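PDB 1VLI: spore coat polysaccharide biosynthesis protein SpsE from Bacillus subtilis, which probably works as a sialic acid synthase-like enzyme (N-acylneuraminate-9-phosphate synthase type) in making the spore coat polysaccharide. Local coordinates for residues 192-197 with 304-309; 163-168 with 299-304. All coordinates share one frame; numbering follows the deposited sequence.

Contact 1: 192-197 with 304-309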
ATOM      1  N   HIS A 192      -4.538   6.937   5.152  1.00 53.62           N
ATOM      2  CA  HIS A 192      -4.083   6.890   6.533  1.00 57.63           C
ATOM      3  C   HIS A 192      -4.234   5.467   7.007  1.00 57.69           C
ATOM      4  O   HIS A 192      -5.132   4.767   6.563  1.00 63.11           O
ATOM      5  CB  HIS A 192      -4.924   7.828   7.406  1.00 53.74           C
ATOM      6  CG  HIS A 192      -4.659   7.682   8.871  1.00 57.84           C
ATOM      7  ND1 HIS A 192      -3.389   7.747   9.408  1.00 53.06           N
ATOM      8  CD2 HIS A 192      -5.500   7.482   9.911  1.00 56.84           C
ATOM      9  CE1 HIS A 192      -3.465   7.610  10.719  1.00 55.76           C
ATOM     10  NE2 HIS A 192      -4.732   7.456  11.049  1.00 61.43           N
ATOM     11  N   CYS A 193      -3.400   5.052   7.948  1.00 60.18           N
ATOM     12  CA  CYS A 193      -3.267   3.653   8.227  1.00 59.05           C
ATOM     13  C   CYS A 193      -2.431   3.420   9.474  1.00 59.83           C
ATOM     14  O   CYS A 193      -1.491   4.158   9.719  1.00 57.56           O
ATOM     15  CB  CYS A 193      -2.537   3.053   7.026  1.00 57.33           C
ATOM     16  SG  CYS A 193      -2.333   1.306   7.161  1.00 73.25           S
ATOM     17  N   VAL A 194      -2.746   2.373  10.232  1.00 63.60           N
ATOM     18  CA  VAL A 194      -1.900   1.913  11.355  1.00 68.12           C
ATOM     19  C   VAL A 194      -1.326   0.499  11.095  1.00 73.61           C
ATOM     20  O   VAL A 194      -2.086  -0.445  10.829  1.00 75.67           O
ATOM     21  CB  VAL A 194      -2.710   1.858  12.650  1.00 67.76           C
ATOM     22  CG1 VAL A 194      -1.805   1.603  13.834  1.00 69.07           C
ATOM     23  CG2 VAL A 194      -3.517   3.134  12.834  1.00 65.81           C
ATOM     24  N   ALA A 195      -0.003   0.336  11.189  1.00 78.11           N
ATOM     25  CA  ALA A 195       0.657  -0.932  10.764  1.00 83.75           C
ATOM     26  C   ALA A 195       0.455  -2.145  11.682  1.00 85.76           C
ATOM     27  O   ALA A 195       0.674  -3.288  11.262  1.00 88.75           O
ATOM     28  CB  ALA A 195       2.156  -0.724  10.452  1.00 84.78           C
ATOM     29  N   LYS A 196       0.036  -1.900  12.918  1.00 86.69           N
ATOM     30  CA  LYS A 196      -0.419  -2.971  13.797  1.00 86.71           C
ATOM     31  C   LYS A 196      -1.678  -3.676  13.251  1.00 85.25           C
ATOM     32  O   LYS A 196      -2.566  -3.043  12.687  1.00 84.36           O
ATOM     33  CB  LYS A 196      -0.676  -2.417  15.200  1.00 87.32           C
ATOM     34  CG  LYS A 196      -0.895  -3.481  16.278  1.00 93.74           C
ATOM     35  CD  LYS A 196       0.315  -4.414  16.471  1.00100.31           C
ATOM     36  CE  LYS A 196       0.076  -5.382  17.629  1.00 99.60           C
ATOM     37  NZ  LYS A 196       1.258  -6.255  17.848  1.00102.84           N
ATOM     38  N   TYR A 197      -1.734  -4.994  13.404  1.00 84.44           N
ATOM     39  CA  TYR A 197      -2.914  -5.752  13.019  1.00 84.63           C
ATOM     40  C   TYR A 197      -3.157  -6.881  14.032  1.00 83.17           C
ATOM     41  O   TYR A 197      -2.291  -7.743  14.212  1.00 85.48           O
ATOM     42  CB  TYR A 197      -2.796  -6.285  11.575  1.00 84.38           C
ATOM     43  CG  TYR A 197      -4.000  -7.108  11.102  1.00 91.33           C
ATOM     44  CD1 TYR A 197      -5.182  -6.488  10.659  1.00 92.30           C
ATOM     45  CD2 TYR A 197      -3.953  -8.512  11.085  1.00 96.98           C
ATOM     46  CE1 TYR A 197      -6.289  -7.246  10.226  1.00 89.97           C
ATOM     47  CE2 TYR A 197      -5.050  -9.276  10.648  1.00 94.48           C
ATOM     48  CZ  TYR A 197      -6.207  -8.636  10.223  1.00 93.32           C
ATOM     49  OH  TYR A 197      -7.274  -9.394   9.801  1.00 93.19           O
ATOM     50  N   THR A 304       2.923   5.298  15.647  1.00 92.89           N
ATOM     51  CA  THR A 304       2.258   5.090  16.951  1.00 94.38           C
ATOM     52  C   THR A 304       3.161   4.403  17.997  1.00 96.23           C
ATOM     53  O   THR A 304       4.256   3.920  17.669  1.00 95.59           O
ATOM     54  CB  THR A 304       0.883   4.343  16.815  1.00 93.59           C
ATOM     55  OG1 THR A 304       1.062   3.103  16.117  1.00 93.98           O
ATOM     56  CG2 THR A 304      -0.120   5.133  15.949  1.00 89.24           C
ATOM     57  N   ALA A 305       2.700   4.392  19.254  1.00 97.81           N
ATOM     58  CA  ALA A 305       3.356   3.644  20.335  1.00 99.36           C
ATOM     59  C   ALA A 305       3.506   2.140  20.025  1.00100.73           C
ATOM     60  O   ALA A 305       4.510   1.541  20.416  1.00100.65           O
ATOM     61  CB  ALA A 305       2.637   3.868  21.672  1.00 98.98           C
ATOM     62  N   ILE A 306       2.526   1.553  19.311  1.00102.31           N
ATOM     63  CA  ILE A 306       2.532   0.117  18.895  1.00102.34           C
ATOM     64  C   ILE A 306       3.187  -0.189  17.522  1.00105.17           C
ATOM     65  O   ILE A 306       3.335  -1.360  17.142  1.00103.91           O
ATOM     66  CB  ILE A 306       1.098  -0.528  18.962  1.00101.68           C
ATOM     67  CG1 ILE A 306       0.108   0.243  18.080  1.00 99.26           C
ATOM     68  CG2 ILE A 306       0.625  -0.677  20.418  1.00101.58           C
ATOM     69  CD1 ILE A 306      -1.135  -0.529  17.706  1.00100.40           C
ATOM     70  N   GLU A 307       3.558   0.859  16.784  1.00108.34           N
ATOM     71  CA  GLU A 307       4.387   0.718  15.576  1.00111.51           C
ATOM     72  C   GLU A 307       5.876   1.006  15.902  1.00113.00           C
ATOM     73  O   GLU A 307       6.740   0.160  15.663  1.00112.63           O
ATOM     74  CB  GLU A 307       3.859   1.604  14.425  1.00112.12           C
ATOM     75  CG  GLU A 307       2.515   1.170  13.824  1.00112.14           C
ATOM     76  CD  GLU A 307       1.767   2.304  13.112  1.00110.87           C
ATOM     77  OE1 GLU A 307       1.665   3.429  13.653  1.00103.67           O
ATOM     78  OE2 GLU A 307       1.258   2.072  12.003  1.00103.38           O
ATOM     79  N   GLY A 308       6.157   2.191  16.449  1.00114.94           N
ATOM     80  CA  GLY A 308       7.480   2.540  16.988  1.00117.79           C
ATOM     81  C   GLY A 308       8.613   2.757  15.993  1.00120.01           C
ATOM     82  O   GLY A 308       9.455   1.868  15.808  1.00121.63           O
ATOM     83  N   GLU A 309       8.647   3.952  15.390  1.00120.74           N
ATOM     84  CA  GLU A 309       9.649   4.392  14.374  1.00120.40           C
ATOM     85  C   GLU A 309      10.028   3.359  13.290  1.00118.71           C
ATOM     86  O   GLU A 309      11.209   3.023  13.089  1.00117.45           O
ATOM     87  CB  GLU A 309      10.886   5.040  15.022  1.00119.58           C
ATOM     88  CG  GLU A 309      11.769   4.089  15.811  1.00121.07           C
ATOM     89  CD  GLU A 309      12.880   4.805  16.542  1.00123.03           C
ATOM     90  OE1 GLU A 309      12.588   5.815  17.230  1.00126.60           O
ATOM     91  OE2 GLU A 309      14.041   4.352  16.435  1.00128.65           O
TER
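Val194 and Glu307 make the main van der Waals contact here, a methyl against a carboxylate face, with the side chains crossing at about a right angle. CG1 of Val194 stands over the face of the Glu307 carboxylate, 3.7 Å from CD of Glu307, with OE2 slightly nearer than OE1. Its chi1 of -171°, CG1 anti to the backbone N, turns this methyl to the carboxylate. CG of Glu307 adds a contact of 3.9 Å to CB of Ala195. The apolar pair is Val194 CG1 with Ile306 CD1, 4.5 Å apart. Ile306 CD1 also comes up across the CB-CG part of Lys196, although the modelled closeness there is doubtful. So is the separation of Glu307 OE2 from Ala195 N, which is too short to be assigned a bond.

No hydrogen bond is assigned across the two segments; those that set the carboxylate lie within 304-309. Glu307 OE1 accepts from Thr304 N at 3.0 Å through its anti lone pair, and from Thr304 OG1 at 2.6 Å, with the hydroxyl 42° above the carboxylate plane. That hydroxyl lies on the same face as Val194 CG1, 4.0 Å from this methyl. Replacing Thr304 by alanine, which leaves OE1 only the backbone N of these two donors, would probably let the carboxylate turn away from Val194. The backbone closes the same turn, Gly308 N donating to Thr304 O at 2.8 Å across residues with helical torsions.

Segment 192-197 takes in the last part of strand 188-193 in the parallel barrel of the NeuB family and continues as loop, while 304-309 leads from helix 293-296 to helix 310-313. Val194 O accepts a hydrogen bond from the zinc-site residue His226, Ile306 packs on Tyr203, and the Tyr197 ring meets that of His248, the other zinc-site histidine, on strand 244-248.

Contact 2: 163-168 with 299-304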
ATOM      1  N   PHE A 163      -1.522   5.313  -2.201  1.00 55.58           N
ATOM      2  CA  PHE A 163      -0.401   4.971  -1.322  1.00 53.02           C
ATOM      3  C   PHE A 163      -0.733   5.076   0.159  1.00 54.16           C
ATOM      4  O   PHE A 163      -1.542   5.896   0.567  1.00 60.18           O
ATOM      5  CB  PHE A 163       0.915   5.628  -1.741  1.00 48.30           C
ATOM      6  CG  PHE A 163       1.006   7.101  -1.455  1.00 58.98           C
ATOM      7  CD1 PHE A 163       1.415   7.573  -0.180  1.00 48.63           C
ATOM      8  CD2 PHE A 163       0.756   8.028  -2.462  1.00 52.62           C
ATOM      9  CE1 PHE A 163       1.566   8.911   0.058  1.00 45.11           C
ATOM     10  CE2 PHE A 163       0.884   9.401  -2.213  1.00 58.51           C
ATOM     11  CZ  PHE A 163       1.308   9.843  -0.956  1.00 41.97           C
ATOM     12  N   SER A 164      -0.155   4.179   0.944  1.00 50.71           N
ATOM     13  CA  SER A 164      -0.479   4.079   2.331  1.00 51.87           C
ATOM     14  C   SER A 164       0.579   4.795   3.163  1.00 52.23           C
ATOM     15  O   SER A 164       1.685   5.051   2.696  1.00 53.02           O
ATOM     16  CB  SER A 164      -0.599   2.614   2.691  1.00 51.19           C
ATOM     17  OG  SER A 164      -1.938   2.179   2.473  1.00 66.77           O
ATOM     18  N   THR A 165       0.251   5.129   4.393  1.00 55.34           N
ATOM     19  CA  THR A 165       1.149   5.978   5.174  1.00 56.73           C
ATOM     20  C   THR A 165       1.402   5.532   6.615  1.00 58.24           C
ATOM     21  O   THR A 165       1.621   6.392   7.491  1.00 60.27           O
ATOM     22  CB  THR A 165       0.600   7.416   5.194  1.00 58.21           C
ATOM     23  OG1 THR A 165      -0.668   7.426   5.855  1.00 53.08           O
ATOM     24  CG2 THR A 165       0.293   7.933   3.770  1.00 55.91           C
ATOM     25  N   ALA A 166       1.383   4.225   6.889  1.00 56.29           N
ATOM     26  CA  ALA A 166       1.624   3.767   8.262  1.00 57.37           C
ATOM     27  C   ALA A 166       2.995   4.209   8.720  1.00 60.51           C
ATOM     28  O   ALA A 166       3.996   4.016   8.006  1.00 61.35           O
ATOM     29  CB  ALA A 166       1.506   2.272   8.389  1.00 55.29           C
ATOM     30  N   GLY A 167       3.042   4.815   9.903  1.00 60.93           N
ATOM     31  CA  GLY A 167       4.318   5.231  10.510  1.00 62.88           C
ATOM     32  C   GLY A 167       5.047   6.406   9.862  1.00 63.27           C
ATOM     33  O   GLY A 167       6.202   6.672  10.202  1.00 66.31           O
ATOM     34  N   ALA A 168       4.367   7.113   8.952  1.00 61.87           N
ATOM     35  CA  ALA A 168       4.972   8.171   8.150  1.00 60.75           C
ATOM     36  C   ALA A 168       4.791   9.480   8.875  1.00 61.79           C
ATOM     37  O   ALA A 168       3.881   9.622   9.682  1.00 63.29           O
ATOM     38  CB  ALA A 168       4.323   8.249   6.775  1.00 58.17           C
ATOM     39  N   SER A 299      -3.833  14.737  15.633  1.00 72.43           N
ATOM     40  CA  SER A 299      -3.647  15.136  14.218  1.00 72.60           C
ATOM     41  C   SER A 299      -2.186  15.203  13.762  1.00 72.59           C
ATOM     42  O   SER A 299      -1.920  15.377  12.575  1.00 70.73           O
ATOM     43  CB  SER A 299      -4.354  16.473  13.903  1.00 72.26           C
ATOM     44  OG  SER A 299      -3.915  17.542  14.745  1.00 72.15           O
ATOM     45  N   TYR A 300      -1.234  15.092  14.692  1.00 76.23           N
ATOM     46  CA  TYR A 300       0.181  15.057  14.306  1.00 78.47           C
ATOM     47  C   TYR A 300       0.447  13.716  13.639  1.00 79.27           C
ATOM     48  O   TYR A 300       0.400  12.670  14.308  1.00 80.47           O
ATOM     49  CB  TYR A 300       1.127  15.287  15.499  1.00 79.40           C
ATOM     50  CG  TYR A 300       2.598  15.258  15.104  1.00 80.03           C
ATOM     51  CD1 TYR A 300       3.125  16.185  14.186  1.00 83.09           C
ATOM     52  CD2 TYR A 300       3.457  14.300  15.630  1.00 85.77           C
ATOM     53  CE1 TYR A 300       4.481  16.153  13.797  1.00 81.60           C
ATOM     54  CE2 TYR A 300       4.815  14.251  15.253  1.00 90.62           C
ATOM     55  CZ  TYR A 300       5.320  15.179  14.337  1.00 88.91           C
ATOM     56  OH  TYR A 300       6.661  15.119  13.983  1.00 84.87           O
ATOM     57  N   LYS A 301       0.674  13.756  12.318  1.00 80.51           N
ATOM     58  CA  LYS A 301       0.938  12.553  11.506  1.00 77.08           C
ATOM     59  C   LYS A 301       2.280  12.026  11.917  1.00 77.71           C
ATOM     60  O   LYS A 301       3.286  12.717  11.760  1.00 78.30           O
ATOM     61  CB  LYS A 301       0.955  12.864  10.005  1.00 75.45           C
ATOM     62  CG  LYS A 301       1.250  11.671   9.110  1.00 70.27           C
ATOM     63  CD  LYS A 301       0.352  10.502   9.444  1.00 56.48           C
ATOM     64  CE  LYS A 301       0.569   9.371   8.466  1.00 67.42           C
ATOM     65  NZ  LYS A 301      -0.418   8.258   8.719  1.00 67.45           N
ATOM     66  N   THR A 302       2.277  10.813  12.467  1.00 78.88           N
ATOM     67  CA  THR A 302       3.479  10.189  13.027  1.00 81.79           C
ATOM     68  C   THR A 302       3.291   8.674  13.283  1.00 84.64           C
ATOM     69  O   THR A 302       2.186   8.173  13.206  1.00 85.00           O
ATOM     70  CB  THR A 302       3.929  10.950  14.317  1.00 80.25           C
ATOM     71  OG1 THR A 302       5.194  10.446  14.741  1.00 81.24           O
ATOM     72  CG2 THR A 302       2.992  10.691  15.508  1.00 75.24           C
ATOM     73  N   THR A 303       4.371   7.954  13.583  1.00 88.79           N
ATOM     74  CA  THR A 303       4.278   6.545  13.998  1.00 90.66           C
ATOM     75  C   THR A 303       3.662   6.388  15.416  1.00 92.29           C
ATOM     76  O   THR A 303       3.844   7.260  16.286  1.00 93.67           O
ATOM     77  CB  THR A 303       5.677   5.885  13.885  1.00 91.04           C
ATOM     78  OG1 THR A 303       5.556   4.458  13.976  1.00 93.71           O
ATOM     79  CG2 THR A 303       6.580   6.289  15.053  1.00 88.91           C
ATOM     80  N   THR A 304       2.923   5.298  15.647  1.00 92.89           N
ATOM     81  CA  THR A 304       2.258   5.090  16.951  1.00 94.38           C
ATOM     82  C   THR A 304       3.161   4.403  17.997  1.00 96.23           C
ATOM     83  O   THR A 304       4.256   3.920  17.669  1.00 95.59           O
ATOM     84  CB  THR A 304       0.883   4.343  16.815  1.00 93.59           C
ATOM     85  OG1 THR A 304       1.062   3.103  16.117  1.00 93.98           O
ATOM     86  CG2 THR A 304      -0.120   5.133  15.949  1.00 89.24           C
TER
HETATM   87  O   HOH W   1       1.696   7.385  10.795  1.00 57.90           O
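Lys301 runs its CG and CD past the carbonyl oxygen of Ala168, CG lying 3.4 Å from Ala168 O, and carries its ammonium group on to Thr165. The chain bends at chi2 (51°) and is otherwise extended, which lets NZ donate a hydrogen bond to Thr165 OG1 at 3.0 Å. NZ also donates to Thr165 O at 3.0 Å, approaching 51° out of the carbonyl plane. Ala168 N donates to the same oxygen from the opposite face, at 3.2 Å, closing a type II beta turn from Thr165 to Ala168. Thr165 OG1 is further tied to Met191 O, so the hydroxyl joins the lysine to the adjacent strand 188-193.

The turn follows strand 161-164 at the C-terminal end of the parallel TIM-barrel sheet, and its third position, Gly167, has the positive phi (71°) usual there. With no side chain on this glycine, CB of Thr303 packs 3.7 Å from Gly167 CA; a CB here would point close to Thr303 OG1.

Water 1 accepts from Lys301 NZ and lies 2.6 Å from Thr302 O, to which it can donate; its bond to Ala168 O is weak. Thr302 CA makes a CA-H...O contact with Ala168 O at 3.4 Å. Beyond the two segments, helix 208-215 packs on the Lys301 chain through Val208 and Met211, and Thr302 OG1 is hydrogen-bonded to Glu169 OE2.

In the fold
Contacts 1 and 2 secure successive parts of the run from 299 to 309 against the ends of two neighbouring barrel strands, 188-193 and 161-164, with Thr304 common to both. Their centres lie 8 Å apart. A weak hydrogen bond joins them directly, His192 ND1 and Lys301 NZ being 3.1 Å apart. A packing contact adds to this, Thr165 OG1 lying 3.5 Å from His192 CA. Contact 1 is the nearer to the zinc ion, held by His226 and His248, since the Cys193 side chain is about 6 Å from the metal and that of Thr165 about 12 Å. Both contacts join the barrel to the run that leads on to the SAF-family region.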